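Local coordinates for bacterial leucyl aminopeptidase (Legionella pneumophila, PDB 6ESL), which probably removes amino acids from the N-termini of peptides as a secreted, zinc-dependent aminopeptidase of the M28 family, at residues T138-Y143 with A157-S162; Y186-L191 with A208-L213; I251-E256 with C333-S338. All coordinates share one frame; numbering follows the deposited sequence.

Contact 1: T138-Y143 with A157-S162; sequences THMTSY and ANWLKS
His139 and Trp159 lie face to face between two nearly antiparallel helices, and this offset stack carries the contact. The imidazole sits over the five-membered ring of the indole, with centroids 3.8 Å apart and planes only 12° from parallel. The two side chains reach out from opposite helices and slide past one another. In Trp159, CG stands opposite the backbone N (chi1 -176°), and His139 adopts almost the same first torsion, which carries each ring out from its helix to lie over a face of the other. The size of the rings fits the wide spacing of the helices: the axes of the two helical segments approach to 11.6 Å.

Two further side chains frame the indole. Tyr143, further along the same segment as His139, approaches obliquely with its hydroxyl end, although the exact spacing of OH is doubtful. The edge of its ring lies beside CA of Met140. Met140 works deeper, bringing CG to 4.0 Å from CZ3 of Trp159; its SD lies loosely against Leu160, 4.4 Å from CD2. Within 138-143, His139 O takes both the backbone N and the hydroxyl of Ser142, the OG bond (2.9 Å) lying in the carbonyl plane on a lone pair.

Inward, the pair of helices rests on other elements of the fold. Met140 and Leu160 touch Ser227 and Met231 of helix 220-239, while Ala157 and Leu160 pack on Pro189 and Leu191 of strand 188-195, joining helices 130-142 and 151-170 to the edge region of the mixed sheet.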
ATOM      1  N   THR B 138     -29.333  10.158 -15.060  1.00 33.87           N
ATOM      2  CA  THR B 138     -30.232  11.098 -15.738  1.00 36.04           C
ATOM      3  C   THR B 138     -31.053  11.833 -14.708  1.00 34.94           C
ATOM      4  O   THR B 138     -31.104  13.043 -14.722  1.00 34.42           O
ATOM      5  CB  THR B 138     -31.067  10.369 -16.797  1.00 36.39           C
ATOM      6  OG1 THR B 138     -30.136   9.880 -17.790  1.00 37.62           O
ATOM      7  CG2 THR B 138     -32.178  11.288 -17.455  1.00 38.04           C
ATOM      8  N   HIS B 139     -31.665  11.104 -13.801  1.00 37.25           N
ATOM      9  CA  HIS B 139     -32.509  11.781 -12.804  1.00 38.86           C
ATOM     10  C   HIS B 139     -31.656  12.665 -11.889  1.00 36.62           C
ATOM     11  O   HIS B 139     -31.948  13.846 -11.665  1.00 36.48           O
ATOM     12  CB  HIS B 139     -33.225  10.745 -11.979  1.00 43.18           C
ATOM     13  CG  HIS B 139     -34.237  11.352 -11.060  1.00 48.10           C
ATOM     14  ND1 HIS B 139     -33.893  11.852  -9.812  1.00 49.52           N
ATOM     15  CD2 HIS B 139     -35.551  11.644 -11.242  1.00 47.10           C
ATOM     16  CE1 HIS B 139     -34.965  12.392  -9.260  1.00 48.65           C
ATOM     17  NE2 HIS B 139     -35.976  12.265 -10.093  1.00 47.91           N
ATOM     18  N   MET B 140     -30.526  12.145 -11.387  1.00 35.41           N
ATOM     19  CA  MET B 140     -29.740  12.947 -10.400  1.00 34.12           C
ATOM     20  C   MET B 140     -29.256  14.217 -11.037  1.00 31.60           C
ATOM     21  O   MET B 140     -29.335  15.262 -10.413  1.00 31.58           O
ATOM     22  CB  MET B 140     -28.544  12.165  -9.860  1.00 35.41           C
ATOM     23  CG  MET B 140     -28.949  11.087  -8.881  1.00 39.14           C
ATOM     24  SD  MET B 140     -27.539  10.398  -7.968  1.00 38.36           S
ATOM     25  CE  MET B 140     -27.098  11.706  -6.810  1.00 37.53           C
ATOM     26  N   THR B 141     -28.795  14.146 -12.285  1.00 30.81           N
ATOM     27  CA  THR B 141     -28.256  15.342 -12.934  1.00 32.38           C
ATOM     28  C   THR B 141     -29.323  16.368 -13.368  1.00 34.84           C
ATOM     29  O   THR B 141     -28.991  17.472 -13.760  1.00 36.40           O
ATOM     30  CB  THR B 141     -27.383  15.016 -14.135  1.00 32.97           C
ATOM     31  OG1 THR B 141     -28.131  14.271 -15.154  1.00 33.58           O
ATOM     32  CG2 THR B 141     -26.132  14.184 -13.740  1.00 31.56           C
ATOM     33  N   SER B 142     -30.589  16.028 -13.212  1.00 36.72           N
ATOM     34  CA  SER B 142     -31.643  16.956 -13.602  1.00 39.67           C
ATOM     35  C   SER B 142     -32.025  17.867 -12.480  1.00 41.30           C
ATOM     36  O   SER B 142     -32.644  18.906 -12.768  1.00 39.96           O
ATOM     37  CB  SER B 142     -32.849  16.193 -14.144  1.00 43.90           C
ATOM     38  OG  SER B 142     -33.568  15.758 -13.026  1.00 48.45           O
ATOM     39  N   TYR B 143     -31.530  17.644 -11.270  1.00 38.40           N
ATOM     40  CA  TYR B 143     -31.749  18.630 -10.219  1.00 38.86           C
ATOM     41  C   TYR B 143     -30.852  19.826 -10.613  1.00 37.04           C
ATOM     42  O   TYR B 143     -29.749  19.623 -11.121  1.00 38.71           O
ATOM     43  CB  TYR B 143     -31.342  18.075  -8.856  1.00 37.45           C
ATOM     44  CG  TYR B 143     -32.165  16.888  -8.408  1.00 37.16           C
ATOM     45  CD1 TYR B 143     -33.332  17.064  -7.678  1.00 38.11           C
ATOM     46  CD2 TYR B 143     -31.773  15.592  -8.715  1.00 36.28           C
ATOM     47  CE1 TYR B 143     -34.088  15.983  -7.266  1.00 38.81           C
ATOM     48  CE2 TYR B 143     -32.521  14.504  -8.307  1.00 36.70           C
ATOM     49  CZ  TYR B 143     -33.677  14.704  -7.584  1.00 39.09           C
ATOM     50  OH  TYR B 143     -34.426  13.624  -7.175  1.00 38.18           O
ATOM     51  N   ALA B 157     -31.918  13.668  -1.439  1.00 34.42           N
ATOM     52  CA  ALA B 157     -31.849  12.678  -0.379  1.00 34.46           C
ATOM     53  C   ALA B 157     -33.175  11.852  -0.231  1.00 36.06           C
ATOM     54  O   ALA B 157     -33.166  10.604  -0.042  1.00 34.11           O
ATOM     55  CB  ALA B 157     -31.560  13.392   0.947  1.00 34.67           C
ATOM     56  N   ASN B 158     -34.301  12.600  -0.189  1.00 36.76           N
ATOM     57  CA  ASN B 158     -35.642  11.959  -0.202  1.00 39.90           C
ATOM     58  C   ASN B 158     -35.867  10.926  -1.385  1.00 39.91           C
ATOM     59  O   ASN B 158     -36.325   9.814  -1.174  1.00 41.29           O
ATOM     60  CB  ASN B 158     -36.711  13.036  -0.324  1.00 40.67           C
ATOM     61  CG  ASN B 158     -36.900  13.826   0.941  1.00 41.86           C
ATOM     62  OD1 ASN B 158     -36.488  13.429   2.014  1.00 41.63           O
ATOM     63  ND2 ASN B 158     -37.627  14.938   0.807  1.00 43.32           N
ATOM     64  N   TRP B 159     -35.499  11.334  -2.588  1.00 40.59           N
ATOM     65  CA  TRP B 159     -35.597  10.454  -3.791  1.00 41.66           C
ATOM     66  C   TRP B 159     -34.715   9.220  -3.695  1.00 40.22           C
ATOM     67  O   TRP B 159     -35.156   8.149  -3.927  1.00 39.83           O
ATOM     68  CB  TRP B 159     -35.261  11.245  -5.020  1.00 43.65           C
ATOM     69  CG  TRP B 159     -35.434  10.455  -6.244  1.00 48.25           C
ATOM     70  CD1 TRP B 159     -36.646  10.141  -6.876  1.00 52.67           C
ATOM     71  CD2 TRP B 159     -34.421   9.856  -7.023  1.00 48.83           C
ATOM     72  NE1 TRP B 159     -36.385   9.415  -8.006  1.00 53.90           N
ATOM     73  CE2 TRP B 159     -35.041   9.203  -8.105  1.00 50.24           C
ATOM     74  CE3 TRP B 159     -33.027   9.819  -6.927  1.00 49.32           C
ATOM     75  CZ2 TRP B 159     -34.314   8.492  -9.070  1.00 53.32           C
ATOM     76  CZ3 TRP B 159     -32.301   9.099  -7.915  1.00 49.31           C
ATOM     77  CH2 TRP B 159     -32.924   8.453  -8.930  1.00 51.68           C
ATOM     78  N   LEU B 160     -33.459   9.346  -3.267  1.00 36.66           N
ATOM     79  CA  LEU B 160     -32.631   8.178  -3.068  1.00 36.38           C
ATOM     80  C   LEU B 160     -33.186   7.200  -2.055  1.00 38.08           C
ATOM     81  O   LEU B 160     -33.162   5.949  -2.235  1.00 37.91           O
ATOM     82  CB  LEU B 160     -31.154   8.588  -2.650  1.00 35.92           C
ATOM     83  CG  LEU B 160     -30.406   9.392  -3.680  1.00 35.48           C
ATOM     84  CD1 LEU B 160     -29.103  10.075  -3.148  1.00 34.65           C
ATOM     85  CD2 LEU B 160     -30.090   8.505  -4.868  1.00 35.59           C
ATOM     86  N   LYS B 161     -33.698   7.755  -0.958  1.00 38.94           N
ATOM     87  CA  LYS B 161     -34.265   6.942   0.082  1.00 40.91           C
ATOM     88  C   LYS B 161     -35.491   6.146  -0.486  1.00 44.39           C
ATOM     89  O   LYS B 161     -35.562   4.939  -0.263  1.00 43.21           O
ATOM     90  CB  LYS B 161     -34.705   7.843   1.243  1.00 42.16           C
ATOM     91  CG  LYS B 161     -35.376   7.131   2.403  1.00 45.30           C
ATOM     92  CD  LYS B 161     -35.431   8.090   3.623  1.00 46.46           C
ATOM     93  CE  LYS B 161     -35.663   7.411   4.959  1.00 48.51           C
ATOM     94  NZ  LYS B 161     -37.132   7.039   5.013  1.00 50.38           N
ATOM     95  N   SER B 162     -36.372   6.815  -1.232  1.00 45.46           N
ATOM     96  CA  SER B 162     -37.602   6.150  -1.846  1.00 51.55           C
ATOM     97  C   SER B 162     -37.173   5.079  -2.782  1.00 51.60           C
ATOM     98  O   SER B 162     -37.712   3.994  -2.730  1.00 52.17           O
ATOM     99  CB  SER B 162     -38.411   7.062  -2.735  1.00 52.78           C
ATOM    100  OG  SER B 162     -39.012   7.995  -1.956  1.00 60.75           O
TER

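Contact 2: Y186-L191 with A208-L213. With ZN (zinc ion), chain F.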
ATOM      1  N   TYR B 186     -26.848  22.092   7.946  1.00 40.53           N
ATOM      2  CA  TYR B 186     -27.173  21.778   6.569  1.00 39.48           C
ATOM      3  C   TYR B 186     -28.498  21.046   6.498  1.00 41.30           C
ATOM      4  O   TYR B 186     -28.705  20.051   7.218  1.00 40.20           O
ATOM      5  CB  TYR B 186     -26.095  20.889   5.923  1.00 37.37           C
ATOM      6  CG  TYR B 186     -24.786  21.617   5.743  1.00 35.58           C
ATOM      7  CD1 TYR B 186     -24.564  22.435   4.640  1.00 34.30           C
ATOM      8  CD2 TYR B 186     -23.791  21.530   6.699  1.00 36.59           C
ATOM      9  CE1 TYR B 186     -23.406  23.209   4.515  1.00 34.89           C
ATOM     10  CE2 TYR B 186     -22.579  22.207   6.553  1.00 35.76           C
ATOM     11  CZ  TYR B 186     -22.400  23.062   5.414  1.00 34.67           C
ATOM     12  OH  TYR B 186     -21.235  23.823   5.267  1.00 33.78           O
ATOM     13  N   LYS B 187     -29.382  21.514   5.630  1.00 41.14           N
ATOM     14  CA  LYS B 187     -30.684  20.839   5.554  1.00 43.82           C
ATOM     15  C   LYS B 187     -30.699  19.476   4.873  1.00 40.73           C
ATOM     16  O   LYS B 187     -31.558  18.660   5.180  1.00 40.81           O
ATOM     17  CB  LYS B 187     -31.736  21.756   4.945  1.00 48.68           C
ATOM     18  CG  LYS B 187     -31.362  22.309   3.608  1.00 48.88           C
ATOM     19  CD  LYS B 187     -32.505  23.137   3.025  1.00 54.63           C
ATOM     20  CE  LYS B 187     -32.543  24.554   3.613  1.00 57.86           C
ATOM     21  NZ  LYS B 187     -33.317  25.358   2.609  1.00 60.68           N
ATOM     22  N   GLN B 188     -29.748  19.194   3.965  1.00 37.93           N
ATOM     23  CA  GLN B 188     -29.618  17.806   3.387  1.00 35.06           C
ATOM     24  C   GLN B 188     -29.099  16.781   4.390  1.00 34.18           C
ATOM     25  O   GLN B 188     -27.980  16.942   4.909  1.00 33.45           O
ATOM     26  CB  GLN B 188     -28.695  17.825   2.166  1.00 34.27           C
ATOM     27  CG  GLN B 188     -28.460  16.556   1.362  1.00 32.43           C
ATOM     28  CD  GLN B 188     -27.429  16.822   0.305  1.00 31.71           C
ATOM     29  OE1 GLN B 188     -26.215  16.968   0.655  1.00 30.91           O
ATOM     30  NE2 GLN B 188     -27.847  16.929  -0.993  1.00 30.19           N
ATOM     31  N   PRO B 189     -29.877  15.745   4.700  1.00 34.86           N
ATOM     32  CA  PRO B 189     -29.399  14.638   5.512  1.00 34.55           C
ATOM     33  C   PRO B 189     -28.600  13.671   4.702  1.00 32.99           C
ATOM     34  O   PRO B 189     -28.740  13.622   3.429  1.00 31.24           O
ATOM     35  CB  PRO B 189     -30.658  13.934   5.948  1.00 36.99           C
ATOM     36  CG  PRO B 189     -31.653  14.239   4.886  1.00 37.74           C
ATOM     37  CD  PRO B 189     -31.238  15.451   4.118  1.00 36.26           C
ATOM     38  N   SER B 190     -27.723  12.919   5.419  1.00 32.65           N
ATOM     39  CA  SER B 190     -27.170  11.746   4.862  1.00 31.69           C
ATOM     40  C   SER B 190     -28.228  10.569   4.880  1.00 33.81           C
ATOM     41  O   SER B 190     -28.990  10.410   5.829  1.00 34.52           O
ATOM     42  CB  SER B 190     -25.851  11.328   5.506  1.00 30.66           C
ATOM     43  OG  SER B 190     -24.777  12.274   5.324  1.00 27.86           O
ATOM     44  N   LEU B 191     -28.179   9.732   3.843  1.00 34.12           N
ATOM     45  CA  LEU B 191     -29.021   8.521   3.719  1.00 34.64           C
ATOM     46  C   LEU B 191     -28.213   7.295   4.057  1.00 34.44           C
ATOM     47  O   LEU B 191     -27.221   6.978   3.386  1.00 29.99           O
ATOM     48  CB  LEU B 191     -29.537   8.372   2.324  1.00 34.57           C
ATOM     49  CG  LEU B 191     -30.302   7.039   2.020  1.00 35.72           C
ATOM     50  CD1 LEU B 191     -31.500   6.890   2.986  1.00 38.43           C
ATOM     51  CD2 LEU B 191     -30.694   7.082   0.551  1.00 34.79           C
ATOM     52  N   ALA B 208     -21.011   6.816  -1.362  1.00 24.51           N
ATOM     53  CA  ALA B 208     -20.856   7.842  -2.402  1.00 23.76           C
ATOM     54  C   ALA B 208     -21.454   9.127  -1.791  1.00 24.05           C
ATOM     55  O   ALA B 208     -22.220   9.034  -0.806  1.00 25.85           O
ATOM     56  CB  ALA B 208     -21.705   7.436  -3.644  1.00 25.56           C
ATOM     57  N   HIS B 209     -21.254  10.255  -2.393  1.00 22.62           N
ATOM     58  CA  HIS B 209     -21.810  11.487  -1.924  1.00 23.46           C
ATOM     59  C   HIS B 209     -22.843  11.987  -2.904  1.00 23.31           C
ATOM     60  O   HIS B 209     -22.639  11.911  -4.043  1.00 23.35           O
ATOM     61  CB  HIS B 209     -20.771  12.524  -1.511  1.00 23.29           C
ATOM     62  CG  HIS B 209     -19.989  13.153  -2.598  1.00 22.48           C
ATOM     63  ND1 HIS B 209     -20.338  14.326  -3.186  1.00 23.09           N
ATOM     64  CD2 HIS B 209     -18.808  12.810  -3.147  1.00 22.59           C
ATOM     65  CE1 HIS B 209     -19.428  14.662  -4.068  1.00 21.96           C
ATOM     66  NE2 HIS B 209     -18.506  13.748  -4.065  1.00 21.96           N
ATOM     67  N   MET B 210     -23.905  12.587  -2.390  1.00 25.03           N
ATOM     68  CA  MET B 210     -25.065  12.875  -3.209  1.00 25.46           C
ATOM     69  C   MET B 210     -25.011  14.339  -3.700  1.00 25.81           C
ATOM     70  O   MET B 210     -25.831  14.761  -4.581  1.00 25.36           O
ATOM     71  CB  MET B 210     -26.357  12.652  -2.365  1.00 27.54           C
ATOM     72  CG  MET B 210     -26.622  13.692  -1.288  1.00 28.00           C
ATOM     73  SD  MET B 210     -28.252  13.415  -0.552  1.00 30.47           S
ATOM     74  CE  MET B 210     -28.011  12.062   0.538  1.00 30.62           C
ATOM     75  N   ASP B 211     -24.161  15.143  -3.079  1.00 25.34           N
ATOM     76  CA  ASP B 211     -24.185  16.579  -3.246  1.00 25.52           C
ATOM     77  C   ASP B 211     -23.286  17.145  -4.337  1.00 25.87           C
ATOM     78  O   ASP B 211     -22.441  16.445  -4.890  1.00 23.61           O
ATOM     79  CB  ASP B 211     -23.899  17.308  -1.904  1.00 24.98           C
ATOM     80  CG  ASP B 211     -22.451  17.116  -1.435  1.00 24.63           C
ATOM     81  OD1 ASP B 211     -21.999  15.971  -1.475  1.00 23.88           O
ATOM     82  OD2 ASP B 211     -21.830  18.123  -1.013  1.00 25.94           O
ATOM     83  N   THR B 212     -23.495  18.441  -4.585  1.00 26.26           N
ATOM     84  CA  THR B 212     -22.736  19.275  -5.485  1.00 26.25           C
ATOM     85  C   THR B 212     -22.527  20.623  -4.883  1.00 27.08           C
ATOM     86  O   THR B 212     -22.991  20.945  -3.748  1.00 28.97           O
ATOM     87  CB  THR B 212     -23.510  19.499  -6.815  1.00 28.16           C
ATOM     88  OG1 THR B 212     -24.689  20.354  -6.563  1.00 28.41           O
ATOM     89  CG2 THR B 212     -23.892  18.187  -7.448  1.00 28.74           C
ATOM     90  N   LEU B 213     -21.831  21.463  -5.620  1.00 28.32           N
ATOM     91  CA  LEU B 213     -21.745  22.883  -5.267  1.00 30.34           C
ATOM     92  C   LEU B 213     -23.114  23.580  -5.569  1.00 31.12           C
ATOM     93  O   LEU B 213     -24.032  22.988  -6.156  1.00 29.41           O
ATOM     94  CB  LEU B 213     -20.612  23.572  -6.039  1.00 31.56           C
ATOM     95  CG  LEU B 213     -19.171  23.150  -5.941  1.00 33.94           C
ATOM     96  CD1 LEU B 213     -18.260  24.221  -6.416  1.00 33.96           C
ATOM     97  CD2 LEU B 213     -18.988  22.804  -4.505  1.00 36.84           C
TER
HETATM   98 ZN    ZN F 402     -16.658  13.995  -5.161  1.00 23.88          ZN
HETATM   99  O   HOH W   1     -14.691  14.193  -6.101  1.00 17.30           O
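Gln188 and Met210 pass alongside each other in opposite directions, and the tight packing of this buried contact is there. The glutamine amide lies against the thioether chain, NE2 standing 3.5 Å from CG of Met210. OE1 reaches 3.5 Å from CB of Asp211, with the amide and carboxylate planes almost perpendicular (89°). Both ends of the amide find partners outside the pair: NE2 gives to Arg146 O and Gly153 O, and OE1 accepts from Ala255 N. The methyl of Met210, turned by the bend in its chain, closes on Pro189 O at 3.4 Å, a buried carbonyl that has no polar partner in the model.

The fit slackens at Leu191, whose CB is 4.4 Å from CE of Met210. Just before Gln188 the chain turns a corner at Lys187, which is exposed to solvent.

The segment 208-213 also turns a polar side to the metal centre. His209 binds zinc through NE2 at 2.2 Å, together with Asp222, Asp284 and a water. Its ND1 donates to OD1 of Asp211 (2.9 Å), which it meets from above the carboxylate plane, while Asp211 OD2 accepts from Glu257 N. Asp211 is placed as a second-shell residue, consistent with limiting the rotation of the zinc-binding imidazole, although the bond is bent (141°).

Contact 3: I251-E256 with C333-S338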
ATOM      1  N   ILE B 251     -24.577   3.866   1.619  1.00 30.86           N
ATOM      2  CA  ILE B 251     -24.702   5.170   2.206  1.00 29.87           C
ATOM      3  C   ILE B 251     -24.475   6.239   1.169  1.00 28.69           C
ATOM      4  O   ILE B 251     -23.457   6.203   0.491  1.00 28.31           O
ATOM      5  CB  ILE B 251     -23.695   5.326   3.392  1.00 29.93           C
ATOM      6  CG1 ILE B 251     -23.843   4.157   4.351  1.00 30.67           C
ATOM      7  CG2 ILE B 251     -23.943   6.669   4.102  1.00 30.59           C
ATOM      8  CD1 ILE B 251     -23.184   4.269   5.712  1.00 32.19           C
ATOM      9  N   TRP B 252     -25.361   7.240   1.114  1.00 27.81           N
ATOM     10  CA  TRP B 252     -25.171   8.395   0.309  1.00 26.96           C
ATOM     11  C   TRP B 252     -24.970   9.591   1.241  1.00 27.75           C
ATOM     12  O   TRP B 252     -25.901  10.032   1.886  1.00 27.58           O
ATOM     13  CB  TRP B 252     -26.296   8.640  -0.622  1.00 28.70           C
ATOM     14  CG  TRP B 252     -26.451   7.555  -1.748  1.00 30.11           C
ATOM     15  CD1 TRP B 252     -26.011   7.637  -3.024  1.00 30.01           C
ATOM     16  CD2 TRP B 252     -27.041   6.243  -1.624  1.00 31.82           C
ATOM     17  NE1 TRP B 252     -26.298   6.488  -3.716  1.00 30.93           N
ATOM     18  CE2 TRP B 252     -26.928   5.620  -2.883  1.00 31.90           C
ATOM     19  CE3 TRP B 252     -27.643   5.525  -0.566  1.00 33.56           C
ATOM     20  CZ2 TRP B 252     -27.445   4.313  -3.129  1.00 34.87           C
ATOM     21  CZ3 TRP B 252     -28.116   4.203  -0.828  1.00 34.07           C
ATOM     22  CH2 TRP B 252     -28.013   3.632  -2.081  1.00 33.34           C
ATOM     23  N   TYR B 253     -23.738  10.133   1.281  1.00 26.01           N
ATOM     24  CA  TYR B 253     -23.450  11.155   2.225  1.00 26.07           C
ATOM     25  C   TYR B 253     -23.904  12.520   1.730  1.00 26.99           C
ATOM     26  O   TYR B 253     -23.757  12.804   0.586  1.00 25.89           O
ATOM     27  CB  TYR B 253     -21.903  11.236   2.464  1.00 24.99           C
ATOM     28  CG  TYR B 253     -21.302   9.946   2.832  1.00 24.39           C
ATOM     29  CD1 TYR B 253     -21.484   9.409   4.151  1.00 25.95           C
ATOM     30  CD2 TYR B 253     -20.501   9.248   1.939  1.00 23.47           C
ATOM     31  CE1 TYR B 253     -20.843   8.236   4.527  1.00 25.41           C
ATOM     32  CE2 TYR B 253     -19.956   8.010   2.271  1.00 22.95           C
ATOM     33  CZ  TYR B 253     -20.109   7.526   3.552  1.00 24.42           C
ATOM     34  OH  TYR B 253     -19.529   6.341   3.879  1.00 25.51           O
ATOM     35  N   ALA B 254     -24.401  13.343   2.644  1.00 27.36           N
ATOM     36  CA  ALA B 254     -24.668  14.734   2.415  1.00 28.17           C
ATOM     37  C   ALA B 254     -23.376  15.551   2.523  1.00 28.58           C
ATOM     38  O   ALA B 254     -22.436  15.148   3.243  1.00 26.37           O
ATOM     39  CB  ALA B 254     -25.616  15.231   3.516  1.00 31.30           C
ATOM     40  N   ALA B 255     -23.357  16.705   1.829  1.00 27.21           N
ATOM     41  CA  ALA B 255     -22.450  17.757   2.164  1.00 25.64           C
ATOM     42  C   ALA B 255     -20.953  17.352   2.126  1.00 23.56           C
ATOM     43  O   ALA B 255     -20.128  17.871   2.895  1.00 22.44           O
ATOM     44  CB  ALA B 255     -22.819  18.377   3.558  1.00 25.79           C
ATOM     45  N   GLU B 256     -20.584  16.456   1.237  1.00 22.77           N
ATOM     46  CA  GLU B 256     -19.208  16.119   0.999  1.00 22.92           C
ATOM     47  C   GLU B 256     -18.400  17.333   0.532  1.00 23.53           C
ATOM     48  O   GLU B 256     -17.256  17.512   0.996  1.00 21.64           O
ATOM     49  CB  GLU B 256     -19.050  14.947   0.095  1.00 22.42           C
ATOM     50  CG  GLU B 256     -17.631  14.384   0.007  1.00 22.81           C
ATOM     51  CD  GLU B 256     -16.720  15.119  -0.987  1.00 23.88           C
ATOM     52  OE1 GLU B 256     -17.252  15.996  -1.750  1.00 24.77           O
ATOM     53  OE2 GLU B 256     -15.449  14.997  -0.839  1.00 27.85           O
ATOM     54  N   CYS B 333      -9.944  14.373   0.828  1.00 25.53           N
ATOM     55  CA  CYS B 333     -10.211  14.082  -0.577  1.00 26.33           C
ATOM     56  C   CYS B 333     -11.678  13.725  -0.785  1.00 24.26           C
ATOM     57  O   CYS B 333     -12.391  14.376  -1.550  1.00 22.44           O
ATOM     58  CB  CYS B 333      -9.317  12.942  -1.068  1.00 26.85           C
ATOM     59  SG  CYS B 333      -9.553  12.504  -2.806  1.00 31.55           S
ATOM     60  N   SER B 334     -12.114  12.683  -0.090  1.00 22.22           N
ATOM     61  CA  SER B 334     -13.486  12.237  -0.109  1.00 21.90           C
ATOM     62  C   SER B 334     -13.840  11.505   1.163  1.00 22.39           C
ATOM     63  O   SER B 334     -13.057  11.427   2.087  1.00 22.72           O
ATOM     64  CB  SER B 334     -13.742  11.333  -1.312  1.00 21.30           C
ATOM     65  OG  SER B 334     -15.083  11.278  -1.665  1.00 20.42           O
ATOM     66  N   ASP B 335     -15.049  10.963   1.193  1.00 22.10           N
ATOM     67  CA  ASP B 335     -15.650  10.474   2.435  1.00 22.10           C
ATOM     68  C   ASP B 335     -14.953   9.282   3.111  1.00 22.85           C
ATOM     69  O   ASP B 335     -15.090   9.100   4.309  1.00 23.07           O
ATOM     70  CB  ASP B 335     -17.186  10.200   2.253  1.00 21.67           C
ATOM     71  CG  ASP B 335     -17.887  11.403   1.814  1.00 21.45           C
ATOM     72  OD1 ASP B 335     -17.928  12.363   2.626  1.00 22.34           O
ATOM     73  OD2 ASP B 335     -18.477  11.334   0.660  1.00 20.97           O
ATOM     74  N   HIS B 336     -14.137   8.530   2.377  1.00 22.60           N
ATOM     75  CA  HIS B 336     -13.349   7.485   3.011  1.00 22.91           C
ATOM     76  C   HIS B 336     -12.478   8.041   4.111  1.00 24.18           C
ATOM     77  O   HIS B 336     -12.213   7.324   5.099  1.00 24.20           O
ATOM     78  CB  HIS B 336     -12.473   6.787   1.976  1.00 23.55           C
ATOM     79  CG  HIS B 336     -11.578   7.723   1.240  1.00 23.05           C
ATOM     80  ND1 HIS B 336     -12.072   8.625   0.287  1.00 22.13           N
ATOM     81  CD2 HIS B 336     -10.227   7.937   1.335  1.00 22.72           C
ATOM     82  CE1 HIS B 336     -11.020   9.353  -0.140  1.00 24.46           C
ATOM     83  NE2 HIS B 336      -9.901   8.952   0.492  1.00 22.84           N
ATOM     84  N   ALA B 337     -12.089   9.305   4.014  1.00 24.50           N
ATOM     85  CA  ALA B 337     -11.192   9.892   4.997  1.00 24.99           C
ATOM     86  C   ALA B 337     -11.798   9.964   6.376  1.00 25.41           C
ATOM     87  O   ALA B 337     -11.088   9.879   7.386  1.00 24.46           O
ATOM     88  CB  ALA B 337     -10.687  11.277   4.540  1.00 25.51           C
ATOM     89  N   SER B 338     -13.106  10.242   6.418  1.00 25.69           N
ATOM     90  CA  SER B 338     -13.854  10.240   7.640  1.00 27.30           C
ATOM     91  C   SER B 338     -13.769   8.946   8.444  1.00 28.19           C
ATOM     92  O   SER B 338     -13.603   9.011   9.693  1.00 30.05           O
ATOM     93  CB  SER B 338     -15.295  10.702   7.398  1.00 25.97           C
ATOM     94  OG  SER B 338     -15.294  11.987   6.740  1.00 24.01           O
TER
HETATM   95  O   HOH W   2     -19.763  14.033   3.454  1.00 19.42           O
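Glu256 and Asp335 bring their CA atoms to 6.8 Å where the loop leaving strand 248-253 faces the turn that leads into helix 336-340. The carboxylate of Asp335 is wedged between two side chains of the other segment. On one flank Tyr253 runs past it in the opposite direction, CD2 lying 3.2 Å from OD2 and the ring plane inclined 43° to the carboxylate. On the other, Glu256 CG packs at 3.2 Å from the same oxygen.

Glu256 bends about its CB-CG bond (chi2 -83°), carrying its own carboxylate clear of Asp335: the two groups are nearly perpendicular, and OE2 remains 5.0 Å from OD2. OE2 instead comes 3.2 Å from Cys333 O, but both are acceptors and do not bond. A water bridges the segments, donating to Asp335 OD1 (2.6 Å) and to Ala254 O (2.9 Å). Around these groups, Tyr253 OH bonds to Trp339 NE1, Ser334 OG to Gln282 NE2 and to the zinc ligand Asp284, and Cys333 is tied to Cys329 by a disulfide.

The shared water thus links the loop after strand 248-253 to the turn before helix 336-340, while Ser334 supports Asp284 from a second shell. Glu256, directly before the ligand Glu257 and with its side chain about 4 Å from a zinc ion, stands where the general base lies in related M28 aminopeptidases and probably has that role.

In the fold
The three contacts lie along a path from the outer helices to the metal centre. Contact 1, only partly buried and farthest from the centre of the chain, relies on stacked rings and apolar side chains. Contacts 2 and 3 are buried, their centres about 9 Å apart, and both use the mixed sheet, in which strands 188-195 and 203-209 flank strand 248-253; Ser190 OG bonds to Ala254 N between them. Contact 2 is mixed in character, a methionine packed on a glutamine in a segment that also carries a zinc-bound histidine, whereas contact 3 is dominated by carboxylates and water. Ala157 of contact 1 packs on Met210 of contact 2, and Leu160 on Trp252 of contact 3, linking the helical layer to the sheet.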